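Local structure of diaminopimelate decarboxylase (Helicobacter pylori, 2QGH) at residues A[200-205]-A[238-243]; A[125-130]-A[151-156]; A[222-227]-A[267-272]. The protein catalyses the pyridoxal-5'-phosphate-dependent decarboxylation of meso-diaminopimelate to L-lysine, the last step of bacterial lysine biosynthesis. All blocks are in the same frame, centred on the assembly; numbering follows the deposited sequence.

Contact 1 of 3, residues A[200-205]-A[238-243]. With PLP (pyridoxal-5'-phosphate), chain B.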
loop_
_atom_site.group_PDB
_atom_site.type_symbol
_atom_site.label_atom_id
_atom_site.label_comp_id
_atom_site.label_asym_id
_atom_site.label_seq_id
_atom_site.Cartn_x
_atom_site.Cartn_y
_atom_site.Cartn_z
ATOM N N VAL A 200 5.513 -12.849 32.548
ATOM C CA VAL A 200 4.749 -14.087 32.600
ATOM C C VAL A 200 4.839 -14.918 31.326
ATOM O O VAL A 200 4.276 -16.008 31.246
ATOM C CB VAL A 200 3.256 -13.790 32.899
ATOM C CG1 VAL A 200 3.139 -13.020 34.196
ATOM C CG2 VAL A 200 2.625 -12.987 31.760
ATOM N N SER A 201 5.573 -14.434 30.339
ATOM C CA SER A 201 5.629 -15.167 29.098
ATOM C C SER A 201 6.887 -14.951 28.278
ATOM O O SER A 201 7.545 -13.920 28.403
ATOM C CB SER A 201 4.405 -14.779 28.266
ATOM O OG SER A 201 4.538 -15.190 26.922
ATOM N N VAL A 202 7.232 -15.947 27.462
ATOM C CA VAL A 202 8.374 -15.837 26.557
ATOM C C VAL A 202 7.694 -15.895 25.210
ATOM O O VAL A 202 6.674 -16.573 25.064
ATOM C CB VAL A 202 9.346 -17.040 26.591
ATOM C CG1 VAL A 202 10.758 -16.531 26.685
ATOM C CG2 VAL A 202 9.015 -17.983 27.717
ATOM N N HIS A 203 8.251 -15.215 24.221
ATOM C CA HIS A 203 7.632 -15.223 22.904
ATOM C C HIS A 203 8.640 -15.175 21.759
ATOM O O HIS A 203 9.771 -14.720 21.930
ATOM C CB HIS A 203 6.647 -14.043 22.829
ATOM C CG HIS A 203 6.180 -13.714 21.445
ATOM N ND1 HIS A 203 6.987 -13.095 20.514
ATOM C CD2 HIS A 203 4.982 -13.899 20.840
ATOM C CE1 HIS A 203 6.308 -12.911 19.398
ATOM N NE2 HIS A 203 5.090 -13.391 19.568
ATOM N N PHE A 204 8.235 -15.680 20.598
ATOM C CA PHE A 204 9.080 -15.627 19.414
ATOM C C PHE A 204 8.238 -15.768 18.154
ATOM O O PHE A 204 7.196 -16.432 18.148
ATOM C CB PHE A 204 10.171 -16.709 19.437
ATOM C CG PHE A 204 9.669 -18.108 19.164
ATOM C CD1 PHE A 204 9.465 -19.008 20.208
ATOM C CD2 PHE A 204 9.430 -18.536 17.856
ATOM C CE1 PHE A 204 9.037 -20.308 19.952
ATOM C CE2 PHE A 204 9.003 -19.829 17.598
ATOM C CZ PHE A 204 8.806 -20.721 18.652
ATOM N N HIS A 205 8.688 -15.110 17.093
ATOM C CA HIS A 205 8.016 -15.169 15.803
ATOM C C HIS A 205 9.109 -14.986 14.759
ATOM O O HIS A 205 9.610 -13.878 14.574
ATOM C CB HIS A 205 6.979 -14.056 15.673
ATOM C CG HIS A 205 6.236 -14.099 14.378
ATOM N ND1 HIS A 205 5.235 -15.013 14.128
ATOM C CD2 HIS A 205 6.418 -13.416 13.223
ATOM C CE1 HIS A 205 4.834 -14.893 12.876
ATOM N NE2 HIS A 205 5.535 -13.930 12.304
ATOM N N ARG A 238 4.228 -18.460 32.664
ATOM C CA ARG A 238 2.954 -19.165 32.600
ATOM C C ARG A 238 2.568 -19.451 31.150
ATOM O O ARG A 238 1.736 -20.318 30.889
ATOM C CB ARG A 238 1.856 -18.326 33.275
ATOM C CG ARG A 238 2.032 -18.163 34.802
ATOM C CD ARG A 238 1.239 -19.235 35.578
ATOM N NE ARG A 238 1.702 -19.441 36.957
ATOM C CZ ARG A 238 1.130 -20.291 37.811
ATOM N NH1 ARG A 238 0.077 -21.001 37.438
ATOM N NH2 ARG A 238 1.629 -20.459 39.024
ATOM N N PHE A 239 3.193 -18.727 30.219
ATOM C CA PHE A 239 2.913 -18.871 28.787
ATOM C C PHE A 239 4.163 -19.061 27.918
ATOM O O PHE A 239 5.253 -18.576 28.237
ATOM C CB PHE A 239 2.174 -17.630 28.262
ATOM C CG PHE A 239 0.926 -17.283 29.022
ATOM C CD1 PHE A 239 -0.274 -17.930 28.754
ATOM C CD2 PHE A 239 0.944 -16.285 29.986
ATOM C CE1 PHE A 239 -1.439 -17.583 29.434
ATOM C CE2 PHE A 239 -0.215 -15.931 30.670
ATOM C CZ PHE A 239 -1.411 -16.584 30.389
ATOM N N PHE A 240 3.979 -19.750 26.799
ATOM C CA PHE A 240 5.043 -19.993 25.832
ATOM C C PHE A 240 4.394 -19.655 24.484
ATOM O O PHE A 240 3.560 -20.415 23.974
ATOM C CB PHE A 240 5.473 -21.465 25.864
ATOM C CG PHE A 240 6.737 -21.749 25.082
ATOM C CD1 PHE A 240 7.986 -21.493 25.640
ATOM C CD2 PHE A 240 6.671 -22.268 23.788
ATOM C CE1 PHE A 240 9.153 -21.750 24.929
ATOM C CE2 PHE A 240 7.833 -22.529 23.064
ATOM C CZ PHE A 240 9.078 -22.269 23.638
ATOM N N ASP A 241 4.771 -18.518 23.912
ATOM C CA ASP A 241 4.185 -18.066 22.659
ATOM C C ASP A 241 5.047 -18.320 21.427
ATOM O O ASP A 241 6.125 -17.753 21.292
ATOM C CB ASP A 241 3.883 -16.574 22.764
ATOM C CG ASP A 241 2.786 -16.137 21.829
ATOM O OD1 ASP A 241 2.742 -16.638 20.685
ATOM O OD2 ASP A 241 1.974 -15.284 22.239
ATOM N N VAL A 242 4.543 -19.142 20.512
ATOM C CA VAL A 242 5.267 -19.479 19.289
ATOM C C VAL A 242 4.941 -18.574 18.096
ATOM O O VAL A 242 5.486 -18.763 17.006
ATOM C CB VAL A 242 4.992 -20.939 18.863
ATOM C CG1 VAL A 242 5.329 -21.893 20.000
ATOM C CG2 VAL A 242 3.554 -21.090 18.450
ATOM N N GLY A 243 4.062 -17.594 18.301
ATOM C CA GLY A 243 3.686 -16.696 17.220
ATOM C C GLY A 243 2.878 -17.390 16.136
ATOM O O GLY A 243 2.234 -18.413 16.383
HETATM N N1 PLP B . 2.452 -12.839 15.352
HETATM C C2 PLP B . 3.397 -11.819 15.119
HETATM C C2A PLP B . 4.132 -11.202 16.243
HETATM C C3 PLP B . 3.603 -11.379 13.750
HETATM O O3 PLP B . 4.504 -10.371 13.464
HETATM C C4 PLP B . 2.892 -11.962 12.703
HETATM C C4A PLP B . 3.382 -11.619 11.340
HETATM C C5 PLP B . 1.944 -12.966 12.946
HETATM C C6 PLP B . 1.741 -13.435 14.301
HETATM C C5A PLP B . 0.963 -13.489 11.986
HETATM O O4P PLP B . 1.590 -14.454 11.174
HETATM P P PLP B . 0.868 -15.137 10.098
HETATM O O1P PLP B . -0.226 -14.363 9.300
HETATM O O2P PLP B . 0.224 -16.391 10.837
HETATM O O3P PLP B . 1.972 -15.565 9.056
#
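His203 and Asp241 meet across two adjacent parallel strands, 197-203 and 239-241, of the eight-stranded beta/alpha (TIM-type) barrel. Helix 213-232 joins the strands in a beta-alpha-beta crossover. The side chains of His203 and Asp241 run side by side on the face they share with Ser201 and Phe239. The imidazole presents its CD2 corner to the carboxylate, with His203 CD2 3.3 Å from Asp241 CG. Asp241 OD2 lies near the ring plane, and the two flat groups are turned 69° apart. This is contact without a hydrogen bond. His203 NE2 bonds to Glu279, whereas Asp241 OD1 accepts from Gly243 N at 2.9 Å. That bond makes an Asx turn and holds OD1 of the carboxylate.

The backbone bonds follow parallel register. Val200 O takes both Arg238 N and Phe239 N. Asp241 N gives to Val202 O, and Phe204 N to Asp241 O. Val202 N to Phe239 O is weak.

Val202 and Phe240 project from the opposite face, toward the helices. Next comes Phe204. Its CG stands between the backbone N and the carbonyl carbon (chi1 74°), which swings the ring over Val242. Val242 CA sits over one ring face in a CH-pi contact, 4.0 Å from the centroid of the Phe204 ring. Phe204 CZ touches Val242 CB at 3.8 Å, and Phe204 CE1 meets Phe240 CE2 at 4.0 Å.

At the end of the strand pair lies the cofactor pocket. Gly243 CA packs against the edge of the His205 ring. His205 CG lies opposite the backbone N (chi1 -178°), and one ring face lies against the pyridine ring of pyridoxal-5'-phosphate. His205 ND1 is held by Gly244 N, while His205 NE2 stands 3.3 Å from C4A of the cofactor.

Contact 2 of 3, residues A[125-130]-A[151-156]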
loop_
_atom_site.group_PDB
_atom_site.type_symbol
_atom_site.label_atom_id
_atom_site.label_comp_id
_atom_site.label_asym_id
_atom_site.label_seq_id
_atom_site.Cartn_x
_atom_site.Cartn_y
_atom_site.Cartn_z
ATOM N N ILE A 125 -5.539 -6.283 29.141
ATOM C CA ILE A 125 -5.297 -7.346 28.176
ATOM C C ILE A 125 -4.380 -8.403 28.799
ATOM O O ILE A 125 -3.911 -8.226 29.924
ATOM C CB ILE A 125 -4.682 -6.786 26.881
ATOM C CG1 ILE A 125 -3.361 -6.075 27.169
ATOM C CG2 ILE A 125 -5.663 -5.832 26.244
ATOM C CD1 ILE A 125 -2.573 -5.763 25.903
ATOM N N LEU A 126 -4.123 -9.503 28.094
ATOM C CA LEU A 126 -3.284 -10.564 28.674
ATOM C C LEU A 126 -1.874 -10.086 29.013
ATOM O O LEU A 126 -1.411 -10.219 30.143
ATOM C CB LEU A 126 -3.196 -11.773 27.743
ATOM C CG LEU A 126 -3.397 -13.146 28.409
ATOM C CD1 LEU A 126 -2.923 -14.233 27.469
ATOM C CD2 LEU A 126 -2.633 -13.226 29.713
ATOM N N PHE A 127 -1.175 -9.545 28.031
ATOM C CA PHE A 127 0.154 -9.043 28.312
ATOM C C PHE A 127 0.680 -8.218 27.166
ATOM O O PHE A 127 0.137 -8.270 26.056
ATOM C CB PHE A 127 1.129 -10.198 28.644
ATOM C CG PHE A 127 1.306 -11.229 27.538
ATOM C CD1 PHE A 127 1.762 -10.865 26.275
ATOM C CD2 PHE A 127 1.092 -12.578 27.798
ATOM C CE1 PHE A 127 2.007 -11.828 25.293
ATOM C CE2 PHE A 127 1.335 -13.551 26.823
ATOM C CZ PHE A 127 1.794 -13.174 25.569
ATOM N N LEU A 128 1.705 -7.425 27.461
ATOM C CA LEU A 128 2.366 -6.603 26.460
ATOM C C LEU A 128 3.642 -7.354 26.109
ATOM O O LEU A 128 4.417 -7.719 26.991
ATOM C CB LEU A 128 2.709 -5.217 27.016
ATOM C CG LEU A 128 1.682 -4.094 26.829
ATOM C CD1 LEU A 128 0.471 -4.334 27.704
ATOM C CD2 LEU A 128 2.315 -2.765 27.183
ATOM N N ASN A 129 3.844 -7.607 24.822
ATOM C CA ASN A 129 5.024 -8.324 24.365
ATOM C C ASN A 129 6.031 -7.273 23.952
ATOM O O ASN A 129 5.907 -6.667 22.889
ATOM C CB ASN A 129 4.645 -9.228 23.195
ATOM C CG ASN A 129 5.714 -10.243 22.878
ATOM O OD1 ASN A 129 6.293 -10.853 23.778
ATOM N ND2 ASN A 129 5.973 -10.442 21.596
ATOM N N VAL A 130 7.025 -7.044 24.806
ATOM C CA VAL A 130 8.016 -6.005 24.541
ATOM C C VAL A 130 9.161 -6.449 23.638
ATOM O O VAL A 130 9.633 -7.586 23.713
ATOM C CB VAL A 130 8.570 -5.422 25.862
ATOM C CG1 VAL A 130 7.487 -5.456 26.924
ATOM C CG2 VAL A 130 9.775 -6.179 26.308
ATOM N N ARG A 151 1.539 -7.048 33.246
ATOM C CA ARG A 151 1.931 -8.385 32.808
ATOM C C ARG A 151 2.646 -8.208 31.479
ATOM O O ARG A 151 2.100 -7.616 30.559
ATOM C CB ARG A 151 0.708 -9.290 32.594
ATOM C CG ARG A 151 0.007 -9.735 33.872
ATOM C CD ARG A 151 -1.009 -10.851 33.610
ATOM N NE ARG A 151 -2.189 -10.376 32.897
ATOM C CZ ARG A 151 -3.191 -9.704 33.458
ATOM N NH1 ARG A 151 -3.167 -9.427 34.756
ATOM N NH2 ARG A 151 -4.214 -9.297 32.723
ATOM N N ILE A 152 3.873 -8.698 31.371
ATOM C CA ILE A 152 4.591 -8.564 30.115
ATOM C C ILE A 152 5.193 -9.883 29.659
ATOM O O ILE A 152 5.367 -10.812 30.443
ATOM C CB ILE A 152 5.731 -7.502 30.198
ATOM C CG1 ILE A 152 6.786 -7.934 31.213
ATOM C CG2 ILE A 152 5.169 -6.141 30.567
ATOM C CD1 ILE A 152 8.015 -8.518 30.581
ATOM N N SER A 153 5.475 -9.954 28.369
ATOM C CA SER A 153 6.099 -11.115 27.759
ATOM C C SER A 153 7.297 -10.503 27.046
ATOM O O SER A 153 7.290 -9.316 26.746
ATOM C CB SER A 153 5.152 -11.760 26.744
ATOM O OG SER A 153 5.800 -12.787 26.005
ATOM N N ILE A 154 8.334 -11.281 26.791
ATOM C CA ILE A 154 9.474 -10.720 26.094
ATOM C C ILE A 154 9.753 -11.529 24.853
ATOM O O ILE A 154 9.871 -12.745 24.906
ATOM C CB ILE A 154 10.730 -10.656 27.004
ATOM C CG1 ILE A 154 10.479 -9.658 28.138
ATOM C CG2 ILE A 154 11.939 -10.207 26.203
ATOM C CD1 ILE A 154 11.677 -9.387 29.033
ATOM N N ARG A 155 9.834 -10.835 23.724
ATOM C CA ARG A 155 10.095 -11.476 22.444
ATOM C C ARG A 155 11.591 -11.629 22.218
ATOM O O ARG A 155 12.330 -10.648 22.245
ATOM C CB ARG A 155 9.492 -10.642 21.310
ATOM C CG ARG A 155 9.700 -11.238 19.932
ATOM C CD ARG A 155 8.981 -10.443 18.849
ATOM N NE ARG A 155 9.133 -11.075 17.542
ATOM C CZ ARG A 155 8.578 -10.634 16.415
ATOM N NH1 ARG A 155 7.814 -9.546 16.416
ATOM N NH2 ARG A 155 8.792 -11.287 15.278
ATOM N N ILE A 156 12.048 -12.858 22.005
ATOM C CA ILE A 156 13.467 -13.047 21.767
ATOM C C ILE A 156 13.724 -13.376 20.308
ATOM O O ILE A 156 12.916 -14.026 19.644
ATOM C CB ILE A 156 14.089 -14.170 22.655
ATOM C CG1 ILE A 156 13.803 -15.550 22.066
ATOM C CG2 ILE A 156 13.553 -14.074 24.083
ATOM C CD1 ILE A 156 12.346 -15.918 22.054
#
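Strands 127-130 and 150-155 are neighbours in the parallel beta/alpha barrel, and Asn129 lies beside Ser153 in their register. Helix 133-146 joins them in a beta-alpha-beta crossover.

Four backbone bonds zip the pair together. Leu128 N gives to Arg151 O, Ser153 N to Leu128 O, Val130 N to Ser153 O, and Arg155 N to Val130 O.

On one face, Ser153 OG donates to Asn129 OD1 at 3.0 Å, from a point tilted 33° from the plane of the amide carbonyl. The hydroxyl also bonds to Ser201, so two polar partners hold it within a buried layer. Ser153 CB lies over one face of Phe127, 3.6 Å from the centroid of the ring, in a CH-pi contact. Phe127 CG stands between the backbone N and the carbonyl carbon (chi1 60°), which carries the ring over the serine. The other branch of the amide, Asn129 ND2, packs on Arg155 CB at 3.5 Å and bonds to Ser108. Arg155 is fully extended, and its guanidinium leads on to Glu131 and His205 O.

The opposite face is apolar. Val130 CG2 touches Ile154 CG1 at 4.0 Å, and Val130 CG1 rests on Ile152 CB.

Toward the N-terminal end of the pair, Arg151 bends at chi3 (-71°) and brings its guanidinium to two successive carbonyls. Arg151 NE bonds to Leu126 O at 2.9 Å; the bond from Arg151 NH2 to Ile125 O is weak.

Strands 105-107 and 197-203 flank the pair and continue the sheet. Leu128, Val130 and Ile152 pack under helix 133-146, while Ile154 and Val130 also reach Met187 of helix 181-193.

Contact 3 of 3, residues A[222-227]-A[267-272]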
loop_
_atom_site.group_PDB
_atom_site.type_symbol
_atom_site.label_atom_id
_atom_site.label_comp_id
_atom_site.label_asym_id
_atom_site.label_seq_id
_atom_site.Cartn_x
_atom_site.Cartn_y
_atom_site.Cartn_z
ATOM N N LYS A 222 15.313 -23.801 21.216
ATOM C CA LYS A 222 16.174 -22.778 21.777
ATOM C C LYS A 222 15.451 -21.930 22.808
ATOM O O LYS A 222 15.992 -21.663 23.873
ATOM C CB LYS A 222 16.744 -21.890 20.672
ATOM C CG LYS A 222 17.904 -22.531 19.908
ATOM C CD LYS A 222 17.506 -23.862 19.269
ATOM C CE LYS A 222 18.684 -24.544 18.574
ATOM N NZ LYS A 222 19.273 -23.724 17.476
ATOM N N VAL A 223 14.229 -21.508 22.496
ATOM C CA VAL A 223 13.463 -20.681 23.425
ATOM C C VAL A 223 12.992 -21.497 24.625
ATOM O O VAL A 223 12.830 -20.963 25.719
ATOM C CB VAL A 223 12.241 -20.027 22.729
ATOM C CG1 VAL A 223 11.451 -19.183 23.728
ATOM C CG2 VAL A 223 12.721 -19.152 21.569
ATOM N N ALA A 224 12.766 -22.790 24.424
ATOM C CA ALA A 224 12.344 -23.642 25.527
ATOM C C ALA A 224 13.526 -23.752 26.488
ATOM O O ALA A 224 13.352 -23.854 27.708
ATOM C CB ALA A 224 11.948 -25.019 25.024
ATOM N N LYS A 225 14.734 -23.713 25.935
ATOM C CA LYS A 225 15.923 -23.810 26.762
ATOM C C LYS A 225 16.075 -22.549 27.603
ATOM O O LYS A 225 16.279 -22.627 28.814
ATOM C CB LYS A 225 17.163 -24.031 25.893
ATOM C CG LYS A 225 18.443 -24.250 26.684
ATOM C CD LYS A 225 19.577 -24.716 25.779
ATOM C CE LYS A 225 20.884 -24.873 26.537
ATOM N NZ LYS A 225 21.964 -25.399 25.646
ATOM N N ILE A 226 15.965 -21.385 26.970
ATOM C CA ILE A 226 16.094 -20.133 27.706
ATOM C C ILE A 226 14.986 -20.037 28.758
ATOM O O ILE A 226 15.211 -19.542 29.866
ATOM C CB ILE A 226 16.025 -18.904 26.759
ATOM C CG1 ILE A 226 14.670 -18.854 26.062
ATOM C CG2 ILE A 226 17.122 -18.988 25.708
ATOM C CD1 ILE A 226 14.530 -17.717 25.060
ATOM N N ALA A 227 13.796 -20.522 28.412
ATOM C CA ALA A 227 12.666 -20.505 29.336
ATOM C C ALA A 227 12.990 -21.353 30.563
ATOM O O ALA A 227 12.809 -20.909 31.694
ATOM C CB ALA A 227 11.418 -21.043 28.652
ATOM N N ASN A 267 7.215 -31.642 21.824
ATOM C CA ASN A 267 8.478 -32.298 22.134
ATOM C C ASN A 267 9.525 -31.266 22.526
ATOM O O ASN A 267 10.366 -31.523 23.382
ATOM C CB ASN A 267 8.985 -33.131 20.946
ATOM C CG ASN A 267 8.076 -34.311 20.623
ATOM O OD1 ASN A 267 7.572 -34.994 21.518
ATOM N ND2 ASN A 267 7.880 -34.566 19.335
ATOM N N ALA A 268 9.465 -30.092 21.910
ATOM C CA ALA A 268 10.421 -29.039 22.218
ATOM C C ALA A 268 10.198 -28.494 23.625
ATOM O O ALA A 268 11.111 -27.940 24.230
ATOM C CB ALA A 268 10.303 -27.909 21.199
ATOM N N LEU A 269 8.982 -28.661 24.140
ATOM C CA LEU A 269 8.618 -28.178 25.473
ATOM C C LEU A 269 8.754 -29.200 26.598
ATOM O O LEU A 269 8.105 -29.058 27.645
ATOM C CB LEU A 269 7.170 -27.670 25.468
ATOM C CG LEU A 269 6.911 -26.343 24.771
ATOM C CD1 LEU A 269 5.423 -26.024 24.815
ATOM C CD2 LEU A 269 7.721 -25.250 25.450
ATOM N N GLN A 270 9.575 -30.227 26.400
ATOM C CA GLN A 270 9.728 -31.246 27.430
ATOM C C GLN A 270 10.172 -30.647 28.755
ATOM O O GLN A 270 11.174 -29.937 28.828
ATOM C CB GLN A 270 10.726 -32.325 26.997
ATOM C CG GLN A 270 10.867 -33.462 28.016
ATOM C CD GLN A 270 11.709 -34.626 27.510
ATOM O OE1 GLN A 270 11.384 -35.251 26.501
ATOM N NE2 GLN A 270 12.795 -34.923 28.218
ATOM N N GLY A 271 9.399 -30.925 29.799
ATOM C CA GLY A 271 9.729 -30.431 31.119
ATOM C C GLY A 271 9.190 -29.051 31.430
ATOM O O GLY A 271 9.411 -28.541 32.528
ATOM N N LEU A 272 8.496 -28.438 30.477
ATOM C CA LEU A 272 7.936 -27.103 30.694
ATOM C C LEU A 272 6.412 -27.112 30.711
ATOM O O LEU A 272 5.774 -27.223 29.664
ATOM C CB LEU A 272 8.417 -26.128 29.613
ATOM C CG LEU A 272 9.881 -25.684 29.642
ATOM C CD1 LEU A 272 10.162 -24.749 28.463
ATOM C CD2 LEU A 272 10.171 -24.978 30.960
#
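Ala224, on helix 213-232, meets Ala268 and Leu272 where helix 258-268 ends in a turn. The contact is small, with 168 Å² buried between the two segments, and it is made by short or branched apolar side chains.

The apolar contacts centre on Leu272. Its CG is anti to the carbonyl carbon (chi1 -71°) and its CD1 is anti to CA (chi2 178°). The side chain therefore reaches out with CD1 leading. That one methyl packs against two alanines about a helical turn apart: Leu272 CD1 is 3.9 Å from Ala224 CB and 3.9 Å from Ala227 CB. Leu269 adds a looser touch, its CD2 lying 4.3 Å from Ala224 CB.

Carbon-to-oxygen contacts make up the rest. Ala224 CB approaches Ala268 O at 3.1 Å, close for such a pair. In the other direction, Leu272 CD1 lies 3.4 Å from Ala224 O. The small alanine side chain probably allows the close approach, with Ala224 CA and Leu269 CA 5.9 Å apart.

No hydrogen bond crosses between the segments. The turn is held by its own backbone bond. Leu269 is the first residue to leave the helix, and a type II beta turn runs from it to Leu272. Leu272 N closes this turn on Leu269 O at 2.9 Å. Gly271 takes the positive phi (87°) that the turn needs. Leu272 O goes on to bond Arg57.

Both segments lie outside strand 239-241, with Leu269 and Val223 resting on Phe240. A helix resting against the end of the next helix and the turn that follows it belongs to the outer helical layer of a beta/alpha barrel.

In the fold
The three contacts belong to one sector of the barrel. Contacts 1 and 2 have centres about 8 Å apart and meet where strands 150-155 and 197-203 adjoin. Two probable hydrogen bonds tie them, Ser201 OG to Ser153 OG at 2.9 Å and Arg155 NH2 to His205 O at 2.8 Å. Contact 3 lies outside the barrel wall, about 11 Å from contact 1 between centres. Phe240 CD2 touches Leu269 CD2 at 3.6 Å, and Phe204 CD1 touches Val223 CG2 at 3.5 Å. Contacts 2 and 3 are about 18 Å apart between centres, yet Ile156 CD1 touches Val223 CG2 at 3.3 Å. Toward the pocket, His205 and Arg155 both touch the cofactor, and His205 comes within about 4 Å of bound lysine.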